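Local coordinates for protein malate dehydrogenase (Pyrococcus horikoshii, PDB 1V9N) that catalyses the NAD-dependent, reversible oxidation of (S)-malate to oxaloacetate as a homodimer of the LDH2/MDH2 oxidoreductase family, at residues V24-K29 with R62-I67. Residues are numbered along the deposited sequence; the frame is centred on the assembly and turned at random.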
loop_
_atom_site.group_PDB
_atom_site.type_symbol
_atom_site.label_atom_id
_atom_site.label_comp_id
_atom_site.label_asym_id
_atom_site.label_seq_id
_atom_site.Cartn_x
_atom_site.Cartn_y
_atom_site.Cartn_z
ATOM N N VAL A 24 2.851 33.270 3.408
ATOM C CA VAL A 24 2.042 33.731 4.532
ATOM C C VAL A 24 1.448 35.120 4.273
ATOM O O VAL A 24 0.314 35.397 4.676
ATOM C CB VAL A 24 2.871 33.750 5.845
ATOM C CG1 VAL A 24 2.070 34.398 6.965
ATOM C CG2 VAL A 24 3.245 32.320 6.240
ATOM N N ARG A 25 2.209 35.986 3.604
ATOM C CA ARG A 25 1.730 37.334 3.287
ATOM C C ARG A 25 0.517 37.257 2.370
ATOM O O ARG A 25 -0.517 37.869 2.629
ATOM C CB ARG A 25 2.808 38.159 2.574
ATOM C CG ARG A 25 3.829 38.821 3.470
ATOM C CD ARG A 25 4.468 40.007 2.753
ATOM N NE ARG A 25 5.285 39.617 1.609
ATOM C CZ ARG A 25 6.437 38.960 1.707
ATOM N NH1 ARG A 25 6.907 38.618 2.898
ATOM N NH2 ARG A 25 7.125 38.651 0.614
ATOM N N VAL A 26 0.667 36.509 1.284
ATOM C CA VAL A 26 -0.398 36.344 0.306
ATOM C C VAL A 26 -1.664 35.763 0.932
ATOM O O VAL A 26 -2.757 36.311 0.773
ATOM C CB VAL A 26 0.051 35.417 -0.846
ATOM C CG1 VAL A 26 -1.110 35.165 -1.802
ATOM C CG2 VAL A 26 1.223 36.033 -1.585
ATOM N N LEU A 27 -1.509 34.660 1.657
ATOM C CA LEU A 27 -2.647 33.992 2.278
ATOM C C LEU A 27 -3.378 34.832 3.317
ATOM O O LEU A 27 -4.608 34.854 3.332
ATOM C CB LEU A 27 -2.205 32.656 2.888
ATOM C CG LEU A 27 -1.681 31.629 1.873
ATOM C CD1 LEU A 27 -1.249 30.369 2.603
ATOM C CD2 LEU A 27 -2.768 31.295 0.843
ATOM N N THR A 28 -2.641 35.520 4.186
ATOM C CA THR A 28 -3.292 36.343 5.198
ATOM C C THR A 28 -3.978 37.546 4.553
ATOM O O THR A 28 -5.009 38.000 5.032
ATOM C CB THR A 28 -2.298 36.819 6.288
ATOM O OG1 THR A 28 -1.160 37.448 5.684
ATOM C CG2 THR A 28 -1.844 35.631 7.127
ATOM N N LYS A 29 -3.409 38.048 3.462
ATOM C CA LYS A 29 -3.993 39.181 2.735
ATOM C C LYS A 29 -5.347 38.763 2.145
ATOM O O LYS A 29 -6.233 39.592 1.940
ATOM C CB LYS A 29 -3.060 39.621 1.600
ATOM C CG LYS A 29 -3.575 40.802 0.768
ATOM C CD LYS A 29 -3.610 42.083 1.585
ATOM C CE LYS A 29 -4.112 43.260 0.760
ATOM N NZ LYS A 29 -4.164 44.503 1.569
ATOM N N ARG A 62 -3.165 27.868 -7.340
ATOM C CA ARG A 62 -4.314 26.978 -7.240
ATOM C C ARG A 62 -5.133 27.312 -5.996
ATOM O O ARG A 62 -6.360 27.409 -6.053
ATOM C CB ARG A 62 -3.846 25.519 -7.171
ATOM C CG ARG A 62 -4.957 24.511 -6.905
ATOM C CD ARG A 62 -4.430 23.073 -6.840
ATOM N NE ARG A 62 -5.519 22.105 -6.856
ATOM C CZ ARG A 62 -5.376 20.806 -7.106
ATOM N NH1 ARG A 62 -4.175 20.301 -7.365
ATOM N NH2 ARG A 62 -6.442 20.013 -7.113
ATOM N N TYR A 63 -4.449 27.486 -4.870
ATOM C CA TYR A 63 -5.128 27.806 -3.624
ATOM C C TYR A 63 -5.661 29.227 -3.638
ATOM O O TYR A 63 -6.742 29.489 -3.114
ATOM C CB TYR A 63 -4.186 27.597 -2.434
ATOM C CG TYR A 63 -3.591 26.207 -2.390
ATOM C CD1 TYR A 63 -4.386 25.081 -2.607
ATOM C CD2 TYR A 63 -2.234 26.015 -2.143
ATOM C CE1 TYR A 63 -3.842 23.799 -2.582
ATOM C CE2 TYR A 63 -1.681 24.735 -2.114
ATOM C CZ TYR A 63 -2.491 23.634 -2.334
ATOM O OH TYR A 63 -1.945 22.369 -2.293
ATOM N N VAL A 64 -4.902 30.144 -4.233
ATOM C CA VAL A 64 -5.329 31.538 -4.336
ATOM C C VAL A 64 -6.648 31.611 -5.104
ATOM O O VAL A 64 -7.606 32.223 -4.646
ATOM C CB VAL A 64 -4.280 32.406 -5.081
ATOM C CG1 VAL A 64 -4.890 33.756 -5.465
ATOM C CG2 VAL A 64 -3.058 32.618 -4.199
ATOM N N ASP A 65 -6.694 30.981 -6.275
ATOM C CA ASP A 65 -7.911 30.994 -7.083
ATOM C C ASP A 65 -9.082 30.364 -6.332
ATOM O O ASP A 65 -10.214 30.835 -6.426
ATOM C CB ASP A 65 -7.696 30.250 -8.403
ATOM C CG ASP A 65 -6.749 30.985 -9.337
ATOM O OD1 ASP A 65 -6.640 32.228 -9.221
ATOM O OD2 ASP A 65 -6.126 30.324 -10.197
ATOM N N GLY A 66 -8.804 29.297 -5.592
ATOM C CA GLY A 66 -9.857 28.636 -4.840
ATOM C C GLY A 66 -10.405 29.530 -3.747
ATOM O O GLY A 66 -11.598 29.520 -3.464
ATOM N N ILE A 67 -9.532 30.316 -3.132
ATOM C CA ILE A 67 -9.950 31.219 -2.066
ATOM C C ILE A 67 -10.806 32.345 -2.644
ATOM O O ILE A 67 -11.867 32.682 -2.112
ATOM C CB ILE A 67 -8.719 31.812 -1.348
ATOM C CG1 ILE A 67 -8.081 30.734 -0.463
ATOM C CG2 ILE A 67 -9.120 33.036 -0.531
ATOM C CD1 ILE A 67 -6.729 31.126 0.121
#
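The carbonyl oxygen V24 O takes two bonds from one residue: T28 OG1 lies 2.7 Å from V24 O, tilted 21° out of the carbonyl plane, and T28 N donates to the same V24 O at 3.0 Å. The threonine hydroxyl thus donates within its own helix, while V26 and L27 meet the helix of 62-67 through methyl groups alone. V26 CG1, which a chi1 of 175° swings anti to the backbone N, reaches V64 CG2 at 4.0 Å, the two valines crossing at about a right angle. L27 and I67 cross just as steeply, and L27 CD2 meets I67 CD1 at 4.0 Å. An extended I67 side chain (chi2 170°) carries that terminal methyl out to the leucine. The nearest CA atoms are L27 CA and V64 CA, 7.5 Å apart. Helix 34-49 packs here too, its A37 and V40 against L27 and its L44 against Y63, whose hydroxyl bonds to H127. Three helices, 16-29, 34-49 and 60-69, therefore share a buried apolar junction. With both contacts between the segments made by methyls, cohesion between them probably rests on dispersion and exclusion of water, with no directional bond to fix their register.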